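Side-chain contacts in ATP-dependent helicase FUN30 (Saccharomyces cerevisiae S288c, PDB 5GN1), which uses ATP hydrolysis to remodel nucleosomes in DNA repair and heterochromatin organization, and is represented here by the C-terminal part of its ATPase domain: residues 67-72 against 101-106; 124-129 against 158-163; 204-209 against 293-298; 212-217 against 278-283. All coordinates share one frame; numbering follows the deposited sequence.

Contact 1. Residues 67-72 against 101-106; sequences DKEIQI and KNLIMA
Leu103 reaches across to Ile72 to join two antiparallel helices, 60-82 and 100-110, in a helical region of the SNF2-related part of the chain. The local axes come within 9.9 Å and run at 161° to one another, and the contact rests on Glu69 and Ile72 on one side and Leu103 and Ala106 on the other. Leu103 holds its CG anti to its own carbonyl carbon (chi1 -73°), and it is the CD2 branch that does the touching. This methyl lies 3.6 Å from Ile72 CG2, the short branch of the isoleucine, in an oblique approach that is purely apolar. The same CD2 also borders an acid, since Glu69 OE1 lies 3.8 Å away. Val73 and His76, further along helix 60-82, also touch Leu103, which is buried. One turn on, Ala106 provides the closest backbone approach, with its CA 7.0 Å from that of Glu69. Here a short side chain meets a long one that is folded back: the glutamate chain turns at chi2 (-61°), which brings its carboxylate in against the alanine instead of letting it extend past. Leu107 of helix 100-110 touches Glu69 too. The alanine methyl sits over the face of the carboxylate, nearer one oxygen than the other, with CB 3.4 Å from Glu69 CD, 3.3 Å from Glu69 OE1 and 3.9 Å from Glu69 OE2.

Contact 2. Residues 124-129 against 158-163; sequences KIITKM and FELHKL
Leu160 divides its two methyl groups between two partners on the facing helix. Its CD1 branch lies 4.2 Å from Ile126 CG2, while CD2 lies 4.3 Å from the terminal CE of Met129. Both separations are those of a relaxed apolar fit, and the backbones stay well apart, with the CA atoms of Ile126 and Leu160 8.9 Å from each other. Side-chain length therefore has to span the distance, and Met129 shows how. Its chain runs out extended through CG and SD (chi2 170°) and turns only at the last bond (chi3 61°), where CE swings towards the leucine. Ile126, one helical turn earlier, offers the shorter of its two branches, so the leucine is met by a blunt methyl from one residue and a flexible tip from the other. The two helices, 123-133 and 157-166, belong to a group of helices beside the RecA-like lobe. Met152 of helix 145-153 touches both Met129 and Leu160, and Tyr121, from the loop leading into helix 123-133, touches the same pair. Beyond this shell, polar bonds fix the helices themselves: Thr127 OG1 is bonded to Lys149 NZ, and His161 ND1 to the backbone N of Leu176. On its far side, helix 157-166 lays Phe158 on Asp216, Ile217 and Met220 of helix 212-224.

Contact 3. Residues 204-209 against 293-298; sequences KVLIFS and DRAHRV
Leu206, Phe208 and Arg294 each place CG anti to the carbonyl carbon and beside the backbone N; with the CB of all three facing the other segment, this chi1 carries the two strand side chains and the arginine stem into the contact. The arginine then folds sharply, at chi2 (-46°) and again at chi3, so that its aliphatic part stays at the contact while its end leads away. Leu206 CD1 sits in the angle between two neighbouring residues, 4.0 Å from Arg294 CB and 4.1 Å from Ala295 CB. Beside it, the far carbon of the phenylalanine ring does the work: Phe208 CZ is 4.0 Å from Arg294 CG. Ring and guanidinium planes stand 80° apart, and what touches the ring is methylene, not the charged group. That group is bound elsewhere, its NE to Gln290 O in the preceding helix 285-292 and its NH1 to Ile268 O in a loop. The sequence around it, from Gln290 to Gln300, matches helicase motif VI, which in SF2 helicases faces the ATP site between the two RecA-like lobes. A second arginine of this motif ties the loop to itself: Arg297 NH1 donates to Asp293 O at 3.0 Å with an N-H...O angle of 161°, the acceptor in the guanidinium plane but the donor above the carbonyl plane. Strand 205-209 runs between strands 256-260 and 275-278 of the parallel sheet, and the loop after helix 285-292 lies over it, with Val276 of strand 275-278 touching both Phe208 and Ala295.

Contact 4. Residues 212-217 against 278-283; sequences TQVLDI and IFDQSF
Val214 and Phe279 stand with their CA atoms 8.8 Å apart, the valine in the first turn of helix 212-224 and the phenylalanine at a helical backbone conformation just past strand 275-278, before the chain becomes extended again at Asp280. One methyl bridges this gap. Val214 points CG1 away from its own backbone N (chi1 165°), which carries that methyl out of the helix to the phenylalanine, and Phe279 likewise holds its ring anti to the backbone N (chi1 -166°), on the side where the valine lies. The two side chains approach obliquely. The methyl settles midway along one bond of the ring: Val214 CG1 is 3.6 Å from Phe279 CD2 and equally 3.6 Å from Phe279 CE2. In the RecA-like fold this pair joins a helix to the sheet it covers. Helix 212-224 forms the connection of a beta-alpha-beta crossover between the parallel strands 205-209 and 229-232, and Phe279 stands where the strand next to 205-209 ends. Leu309 of strand 304-311 also touches the phenylalanine. Asp280 lies close by, its OD2 in the ring plane of Phe279 and at the ring's edge, but no nearer to Val214 CG1 than 4.5 Å. This buried carboxylate is bonded to the end of strand 205-209 and the link that follows it. Its OD2 is hydrogen-bonded to Ser209 OG and its OD1 to the backbone N of Leu210, which fastens the end of that strand to the loop beyond the neighbouring one. Ser209 in turn packs on Val214.

Contacts 3 and 4 are buried in the RecA-like lobe and lie on or beside its parallel sheet: contact 4 is nested inside the loop closed by contact 3, and Phe208 O accepts a bond from Phe279 N at 2.8 Å. The centre of contact 4 lies about 4 Å from the centre of the chain, that of contact 3 about 18 Å. Contacts 1 and 2 instead join helices to helices. Contact 2 is buried and wholly apolar, whereas contact 1 is only partly buried and admits a carboxylate. In the lobe, apolar pairs adjoin polar groups bonded to main-chain and side-chain atoms. Contacts 2 and 4 meet through a weak hydrogen bond between Gln213 NE2 and Glu159 OE2.

Contact 1. Residues 67-72 against 101-106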
# COMPACT_ATOMS: atom_id res chain seq x y z
N ASP A 67 -13.96 9.65 3.08
CA ASP A 67 -14.80 10.73 3.60
C ASP A 67 -14.69 10.85 5.12
O ASP A 67 -14.66 11.96 5.65
CB ASP A 67 -16.26 10.51 3.19
CG ASP A 67 -16.53 10.79 1.70
OD1 ASP A 67 -15.69 11.44 1.03
OD2 ASP A 67 -17.60 10.36 1.21
N LYS A 68 -14.63 9.71 5.82
CA LYS A 68 -14.40 9.73 7.27
C LYS A 68 -13.09 10.44 7.61
O LYS A 68 -13.04 11.26 8.53
CB LYS A 68 -14.36 8.30 7.83
CG LYS A 68 -15.71 7.70 8.19
CD LYS A 68 -15.53 6.30 8.79
CE LYS A 68 -14.75 5.38 7.85
NZ LYS A 68 -14.88 3.91 8.18
N GLU A 69 -12.01 10.10 6.89
CA GLU A 69 -10.73 10.76 7.15
C GLU A 69 -10.79 12.24 6.83
O GLU A 69 -10.17 13.06 7.53
CB GLU A 69 -9.62 10.10 6.32
CG GLU A 69 -9.26 8.70 6.78
CD GLU A 69 -8.75 8.67 8.22
OE1 GLU A 69 -8.07 9.64 8.64
OE2 GLU A 69 -9.06 7.69 8.91
N ILE A 70 -11.50 12.61 5.76
CA ILE A 70 -11.60 14.02 5.41
C ILE A 70 -12.38 14.77 6.47
O ILE A 70 -12.09 15.94 6.76
CB ILE A 70 -12.23 14.18 4.01
CG1 ILE A 70 -11.25 13.78 2.92
CG2 ILE A 70 -12.70 15.63 3.78
CD1 ILE A 70 -10.13 14.80 2.67
N GLN A 71 -13.33 14.13 7.11
CA GLN A 71 -14.08 14.74 8.19
C GLN A 71 -13.14 15.01 9.37
O GLN A 71 -13.20 16.07 9.94
CB GLN A 71 -15.26 13.88 8.61
CG GLN A 71 -16.18 14.53 9.64
CD GLN A 71 -17.45 13.75 9.94
OE1 GLN A 71 -17.72 12.72 9.31
NE2 GLN A 71 -18.23 14.23 10.91
N ILE A 72 -12.27 14.07 9.71
CA ILE A 72 -11.29 14.30 10.77
C ILE A 72 -10.36 15.44 10.39
O ILE A 72 -10.07 16.32 11.21
CB ILE A 72 -10.52 13.00 11.10
CG1 ILE A 72 -11.50 11.90 11.49
CG2 ILE A 72 -9.56 13.23 12.23
CD1 ILE A 72 -10.85 10.52 11.69
N LYS A 101 0.60 14.68 9.73
CA LYS A 101 1.36 13.55 9.20
C LYS A 101 0.50 12.29 9.09
O LYS A 101 0.41 11.68 8.02
CB LYS A 101 2.59 13.27 10.08
CG LYS A 101 3.61 14.39 10.13
CD LYS A 101 4.67 14.08 11.18
CE LYS A 101 6.01 14.67 10.81
NZ LYS A 101 7.14 13.85 11.34
N ASN A 102 -0.13 11.87 10.19
CA ASN A 102 -0.85 10.61 10.11
C ASN A 102 -2.21 10.74 9.44
O ASN A 102 -2.77 9.72 9.02
CB ASN A 102 -1.00 9.95 11.49
CG ASN A 102 -1.69 10.83 12.52
OD1 ASN A 102 -2.82 11.28 12.32
ND2 ASN A 102 -1.03 11.03 13.66
N LEU A 103 -2.74 11.96 9.29
CA LEU A 103 -3.98 12.13 8.52
C LEU A 103 -3.71 12.03 7.02
O LEU A 103 -4.46 11.38 6.30
CB LEU A 103 -4.65 13.47 8.85
CG LEU A 103 -5.33 13.60 10.21
CD1 LEU A 103 -5.68 15.06 10.47
CD2 LEU A 103 -6.56 12.73 10.27
N ILE A 104 -2.66 12.70 6.55
CA ILE A 104 -2.19 12.53 5.17
C ILE A 104 -1.88 11.06 4.89
O ILE A 104 -2.15 10.54 3.80
CB ILE A 104 -0.97 13.42 4.91
CG1 ILE A 104 -1.34 14.92 4.94
CG2 ILE A 104 -0.26 13.05 3.60
CD1 ILE A 104 -2.54 15.27 4.15
N MET A 105 -1.30 10.36 5.87
CA MET A 105 -0.99 8.95 5.69
C MET A 105 -2.27 8.14 5.51
O MET A 105 -2.34 7.26 4.64
CB MET A 105 -0.19 8.42 6.87
CG MET A 105 0.02 6.93 6.79
SD MET A 105 1.13 6.55 5.42
CE MET A 105 2.69 6.62 6.31
N ALA A 106 -3.28 8.42 6.33
CA ALA A 106 -4.55 7.71 6.22
C ALA A 106 -5.22 7.97 4.87
O ALA A 106 -5.81 7.06 4.28
CB ALA A 106 -5.47 8.11 7.37

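Contact 2. Residues 124-129 against 158-163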
# COMPACT_ATOMS: atom_id res chain seq x y z
N LYS A 124 -17.11 -5.30 17.67
CA LYS A 124 -17.86 -6.48 18.09
C LYS A 124 -17.15 -7.74 17.58
O LYS A 124 -17.16 -8.78 18.24
CB LYS A 124 -19.34 -6.33 17.72
CG LYS A 124 -19.98 -5.04 18.21
CD LYS A 124 -20.47 -5.19 19.64
CE LYS A 124 -21.42 -4.06 20.02
NZ LYS A 124 -21.68 -4.02 21.48
N ILE A 125 -16.49 -7.61 16.44
CA ILE A 125 -15.74 -8.70 15.82
C ILE A 125 -14.44 -9.09 16.55
O ILE A 125 -14.20 -10.29 16.72
CB ILE A 125 -15.42 -8.37 14.36
CG1 ILE A 125 -16.69 -7.95 13.61
CG2 ILE A 125 -14.74 -9.55 13.68
CD1 ILE A 125 -17.89 -8.80 13.95
N ILE A 126 -13.61 -8.13 16.96
CA ILE A 126 -12.38 -8.48 17.63
C ILE A 126 -12.60 -8.95 19.05
O ILE A 126 -11.81 -9.71 19.59
CB ILE A 126 -11.35 -7.37 17.51
CG1 ILE A 126 -11.84 -6.13 18.17
CG2 ILE A 126 -11.04 -7.10 16.06
CD1 ILE A 126 -10.83 -5.03 18.12
N THR A 127 -13.69 -8.50 19.64
CA THR A 127 -14.00 -8.92 20.99
C THR A 127 -14.15 -10.42 20.97
O THR A 127 -13.52 -11.09 21.73
CB THR A 127 -15.29 -8.28 21.47
OG1 THR A 127 -15.10 -6.88 21.59
CG2 THR A 127 -15.68 -8.83 22.78
N LYS A 128 -14.89 -10.95 20.03
CA LYS A 128 -15.06 -12.40 19.95
C LYS A 128 -13.76 -13.09 19.56
O LYS A 128 -13.52 -14.22 19.99
CB LYS A 128 -16.18 -12.75 18.97
CG LYS A 128 -17.43 -11.85 19.05
CD LYS A 128 -17.94 -11.66 20.50
CE LYS A 128 -18.39 -10.21 20.73
NZ LYS A 128 -19.00 -9.97 22.09
N MET A 129 -12.91 -12.46 18.74
CA MET A 129 -11.65 -13.09 18.35
C MET A 129 -10.65 -13.09 19.51
O MET A 129 -9.85 -14.03 19.64
CB MET A 129 -11.03 -12.38 17.15
CG MET A 129 -11.86 -12.38 15.90
SD MET A 129 -11.15 -11.27 14.66
CE MET A 129 -9.56 -12.04 14.43
N PHE A 158 -6.58 -6.50 6.86
CA PHE A 158 -5.76 -7.53 6.24
C PHE A 158 -4.80 -8.17 7.23
O PHE A 158 -4.50 -9.36 7.12
CB PHE A 158 -4.98 -6.99 5.04
CG PHE A 158 -4.39 -8.09 4.21
CD1 PHE A 158 -5.17 -8.77 3.30
CD2 PHE A 158 -3.08 -8.49 4.40
CE1 PHE A 158 -4.64 -9.81 2.55
CE2 PHE A 158 -2.54 -9.53 3.65
CZ PHE A 158 -3.32 -10.19 2.73
N GLU A 159 -4.28 -7.40 8.20
CA GLU A 159 -3.45 -8.02 9.23
C GLU A 159 -4.28 -8.99 10.06
O GLU A 159 -3.79 -10.06 10.45
CB GLU A 159 -2.82 -6.95 10.12
CG GLU A 159 -1.76 -6.11 9.41
CD GLU A 159 -1.47 -4.78 10.09
OE1 GLU A 159 -2.20 -4.38 11.04
OE2 GLU A 159 -0.48 -4.15 9.68
N LEU A 160 -5.53 -8.64 10.34
CA LEU A 160 -6.35 -9.53 11.14
C LEU A 160 -6.69 -10.79 10.36
O LEU A 160 -6.71 -11.89 10.93
CB LEU A 160 -7.61 -8.81 11.62
CG LEU A 160 -7.29 -7.83 12.75
CD1 LEU A 160 -8.33 -6.73 12.86
CD2 LEU A 160 -7.13 -8.57 14.08
N HIS A 161 -6.92 -10.65 9.05
CA HIS A 161 -7.05 -11.81 8.19
C HIS A 161 -5.82 -12.71 8.28
O HIS A 161 -5.94 -13.94 8.41
CB HIS A 161 -7.28 -11.38 6.74
CG HIS A 161 -7.19 -12.52 5.78
ND1 HIS A 161 -8.12 -13.54 5.75
CD2 HIS A 161 -6.25 -12.83 4.85
CE1 HIS A 161 -7.78 -14.41 4.82
NE2 HIS A 161 -6.65 -14.01 4.27
N LYS A 162 -4.62 -12.13 8.20
CA LYS A 162 -3.42 -12.97 8.29
C LYS A 162 -3.28 -13.59 9.68
O LYS A 162 -2.83 -14.73 9.80
CB LYS A 162 -2.17 -12.17 7.93
CG LYS A 162 -2.13 -11.70 6.47
CD LYS A 162 -2.24 -12.86 5.47
CE LYS A 162 -0.94 -13.65 5.36
NZ LYS A 162 -1.01 -14.72 4.32
N LEU A 163 -3.69 -12.88 10.73
CA LEU A 163 -3.70 -13.49 12.06
C LEU A 163 -4.60 -14.72 12.11
O LEU A 163 -4.28 -15.72 12.77
CB LEU A 163 -4.14 -12.47 13.11
CG LEU A 163 -4.14 -12.94 14.57
CD1 LEU A 163 -2.72 -13.19 15.06
CD2 LEU A 163 -4.86 -11.94 15.47

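Contact 3. Residues 204-209 against 293-298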
# COMPACT_ATOMS: atom_id res chain seq x y z
N LYS A 204 6.58 -9.54 -19.21
CA LYS A 204 6.77 -9.53 -17.77
C LYS A 204 6.66 -8.10 -17.25
O LYS A 204 6.76 -7.13 -18.00
CB LYS A 204 8.11 -10.14 -17.40
CG LYS A 204 8.26 -11.59 -17.85
CD LYS A 204 9.24 -12.31 -16.95
CE LYS A 204 9.32 -13.79 -17.29
NZ LYS A 204 9.91 -14.59 -16.16
N VAL A 205 6.46 -7.98 -15.94
CA VAL A 205 6.18 -6.68 -15.34
C VAL A 205 6.74 -6.64 -13.92
O VAL A 205 6.70 -7.64 -13.19
CB VAL A 205 4.66 -6.37 -15.36
CG1 VAL A 205 3.85 -7.43 -14.59
CG2 VAL A 205 4.38 -4.95 -14.83
N LEU A 206 7.27 -5.48 -13.54
CA LEU A 206 7.63 -5.17 -12.15
C LEU A 206 6.54 -4.30 -11.53
O LEU A 206 6.11 -3.32 -12.14
CB LEU A 206 8.96 -4.42 -12.07
CG LEU A 206 10.11 -4.97 -12.91
CD1 LEU A 206 11.36 -4.11 -12.74
CD2 LEU A 206 10.35 -6.43 -12.53
N ILE A 207 6.11 -4.64 -10.32
CA ILE A 207 5.15 -3.83 -9.57
C ILE A 207 5.85 -3.30 -8.32
O ILE A 207 6.37 -4.09 -7.52
CB ILE A 207 3.88 -4.61 -9.20
CG1 ILE A 207 3.31 -5.29 -10.44
CG2 ILE A 207 2.83 -3.65 -8.59
CD1 ILE A 207 2.06 -6.13 -10.18
N PHE A 208 5.86 -1.98 -8.15
CA PHE A 208 6.51 -1.33 -7.01
C PHE A 208 5.48 -0.68 -6.09
O PHE A 208 4.52 -0.06 -6.56
CB PHE A 208 7.47 -0.23 -7.48
CG PHE A 208 8.70 -0.76 -8.12
CD1 PHE A 208 9.78 -1.15 -7.36
CD2 PHE A 208 8.79 -0.84 -9.51
CE1 PHE A 208 10.94 -1.64 -7.96
CE2 PHE A 208 9.94 -1.32 -10.12
CZ PHE A 208 11.01 -1.72 -9.35
N SER A 209 5.71 -0.78 -4.77
CA SER A 209 4.90 -0.05 -3.80
C SER A 209 5.78 0.45 -2.66
O SER A 209 6.74 -0.20 -2.27
CB SER A 209 3.77 -0.91 -3.20
OG SER A 209 3.04 -0.15 -2.25
N ASP A 293 14.22 2.20 -13.47
CA ASP A 293 15.51 1.84 -14.04
C ASP A 293 16.02 0.46 -13.62
O ASP A 293 17.11 0.07 -14.04
CB ASP A 293 16.57 2.89 -13.68
CG ASP A 293 16.34 4.22 -14.41
OD1 ASP A 293 15.50 4.28 -15.34
OD2 ASP A 293 17.02 5.20 -14.05
N ARG A 294 15.28 -0.30 -12.80
CA ARG A 294 15.61 -1.72 -12.65
C ARG A 294 15.38 -2.46 -13.96
O ARG A 294 16.08 -3.43 -14.27
CB ARG A 294 14.80 -2.38 -11.52
CG ARG A 294 14.98 -1.78 -10.12
CD ARG A 294 16.45 -1.54 -9.78
NE ARG A 294 16.86 -0.18 -10.11
CZ ARG A 294 18.12 0.20 -10.27
NH1 ARG A 294 19.10 -0.70 -10.16
NH2 ARG A 294 18.40 1.47 -10.56
N ALA A 295 14.41 -2.00 -14.75
CA ALA A 295 14.10 -2.52 -16.08
C ALA A 295 14.74 -1.71 -17.19
O ALA A 295 15.25 -2.28 -18.16
CB ALA A 295 12.58 -2.54 -16.28
N HIS A 296 14.73 -0.38 -17.06
CA HIS A 296 15.25 0.52 -18.10
C HIS A 296 16.71 0.80 -17.78
O HIS A 296 17.05 1.77 -17.11
CB HIS A 296 14.43 1.81 -18.17
CG HIS A 296 15.03 2.85 -19.07
ND1 HIS A 296 15.06 2.72 -20.44
CD2 HIS A 296 15.67 4.01 -18.78
CE1 HIS A 296 15.67 3.77 -20.96
NE2 HIS A 296 16.06 4.56 -19.98
N ARG A 297 17.58 -0.08 -18.27
CA ARG A 297 19.01 0.01 -17.99
C ARG A 297 19.75 -0.79 -19.04
O ARG A 297 19.16 -1.49 -19.86
CB ARG A 297 19.33 -0.49 -16.57
CG ARG A 297 18.98 -1.98 -16.38
CD ARG A 297 19.18 -2.45 -14.95
NE ARG A 297 20.54 -2.24 -14.46
CZ ARG A 297 20.90 -1.25 -13.64
NH1 ARG A 297 19.99 -0.37 -13.22
NH2 ARG A 297 22.16 -1.13 -13.26
N VAL A 298 21.08 -0.67 -19.00
CA VAL A 298 21.94 -1.34 -19.97
C VAL A 298 21.67 -2.84 -19.94
O VAL A 298 21.61 -3.46 -18.87
CB VAL A 298 23.41 -1.02 -19.69
CG1 VAL A 298 24.32 -1.74 -20.67
CG2 VAL A 298 23.64 0.49 -19.75

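Contact 4. Residues 212-217 against 278-283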
# COMPACT_ATOMS: atom_id res chain seq x y z
N THR A 212 4.78 -2.03 2.36
CA THR A 212 4.84 -3.48 2.44
C THR A 212 3.46 -4.09 2.68
O THR A 212 3.19 -5.21 2.23
CB THR A 212 5.81 -3.94 3.53
OG1 THR A 212 5.54 -3.23 4.74
CG2 THR A 212 7.25 -3.67 3.09
N GLN A 213 2.58 -3.37 3.39
CA GLN A 213 1.21 -3.84 3.57
C GLN A 213 0.48 -4.01 2.25
O GLN A 213 -0.36 -4.91 2.09
CB GLN A 213 0.43 -2.87 4.46
CG GLN A 213 0.85 -2.79 5.91
CD GLN A 213 0.13 -1.64 6.61
OE1 GLN A 213 0.35 -0.46 6.29
NE2 GLN A 213 -0.75 -1.97 7.54
N VAL A 214 0.74 -3.11 1.30
CA VAL A 214 0.17 -3.27 -0.04
C VAL A 214 0.74 -4.51 -0.73
O VAL A 214 0.00 -5.27 -1.36
CB VAL A 214 0.39 -2.00 -0.87
CG1 VAL A 214 0.14 -2.26 -2.37
CG2 VAL A 214 -0.51 -0.87 -0.36
N LEU A 215 2.06 -4.75 -0.61
CA LEU A 215 2.65 -5.96 -1.18
C LEU A 215 1.99 -7.23 -0.63
O LEU A 215 1.72 -8.18 -1.38
CB LEU A 215 4.16 -5.99 -0.93
CG LEU A 215 4.94 -4.88 -1.65
CD1 LEU A 215 6.42 -4.96 -1.38
CD2 LEU A 215 4.68 -4.93 -3.17
N ASP A 216 1.73 -7.26 0.68
CA ASP A 216 1.03 -8.39 1.28
C ASP A 216 -0.35 -8.59 0.64
O ASP A 216 -0.76 -9.72 0.35
CB ASP A 216 0.88 -8.19 2.80
CG ASP A 216 2.23 -8.04 3.52
OD1 ASP A 216 3.27 -8.48 2.98
OD2 ASP A 216 2.25 -7.50 4.65
N ILE A 217 -1.08 -7.50 0.43
CA ILE A 217 -2.41 -7.64 -0.16
C ILE A 217 -2.29 -8.13 -1.59
O ILE A 217 -3.09 -8.96 -2.05
CB ILE A 217 -3.17 -6.30 -0.10
CG1 ILE A 217 -3.46 -5.92 1.34
CG2 ILE A 217 -4.47 -6.43 -0.88
CD1 ILE A 217 -3.96 -4.47 1.50
N ILE A 278 3.85 1.42 -11.11
CA ILE A 278 4.07 2.11 -9.85
C ILE A 278 2.71 2.10 -9.16
O ILE A 278 1.80 2.83 -9.56
CB ILE A 278 4.59 3.54 -10.07
CG1 ILE A 278 5.84 3.53 -10.94
CG2 ILE A 278 4.90 4.22 -8.73
CD1 ILE A 278 7.00 2.88 -10.28
N PHE A 279 2.55 1.23 -8.16
CA PHE A 279 1.22 1.09 -7.57
C PHE A 279 0.85 2.34 -6.79
O PHE A 279 -0.33 2.72 -6.75
CB PHE A 279 1.16 -0.14 -6.67
CG PHE A 279 -0.23 -0.55 -6.28
CD1 PHE A 279 -1.00 -1.36 -7.11
CD2 PHE A 279 -0.78 -0.13 -5.07
CE1 PHE A 279 -2.29 -1.73 -6.75
CE2 PHE A 279 -2.06 -0.52 -4.69
CZ PHE A 279 -2.81 -1.32 -5.53
N ASP A 280 1.84 3.03 -6.22
CA ASP A 280 1.60 4.25 -5.48
C ASP A 280 2.86 5.08 -5.58
O ASP A 280 3.97 4.56 -5.41
CB ASP A 280 1.24 3.95 -4.01
CG ASP A 280 2.20 2.95 -3.36
OD1 ASP A 280 3.26 3.39 -2.87
OD2 ASP A 280 1.89 1.73 -3.36
N GLN A 281 2.71 6.36 -5.91
CA GLN A 281 3.90 7.10 -6.25
C GLN A 281 4.61 7.61 -5.00
O GLN A 281 4.03 7.69 -3.91
CB GLN A 281 3.56 8.26 -7.18
CG GLN A 281 2.73 9.34 -6.54
CD GLN A 281 2.12 10.28 -7.57
OE1 GLN A 281 0.93 10.62 -7.48
NE2 GLN A 281 2.92 10.69 -8.55
N SER A 282 5.88 7.91 -5.16
CA SER A 282 6.67 8.55 -4.13
C SER A 282 6.59 10.07 -4.27
O SER A 282 6.41 10.60 -5.38
CB SER A 282 8.13 8.10 -4.23
OG SER A 282 8.95 8.82 -3.33
N PHE A 283 6.71 10.76 -3.14
CA PHE A 283 6.78 12.22 -3.19
C PHE A 283 8.10 12.71 -3.77
O PHE A 283 8.18 13.87 -4.19
CB PHE A 283 6.56 12.83 -1.80
CG PHE A 283 6.40 14.33 -1.81
CD1 PHE A 283 5.18 14.91 -2.15
CD2 PHE A 283 7.45 15.17 -1.45
CE1 PHE A 283 5.02 16.30 -2.16
CE2 PHE A 283 7.30 16.55 -1.45
CZ PHE A 283 6.08 17.11 -1.81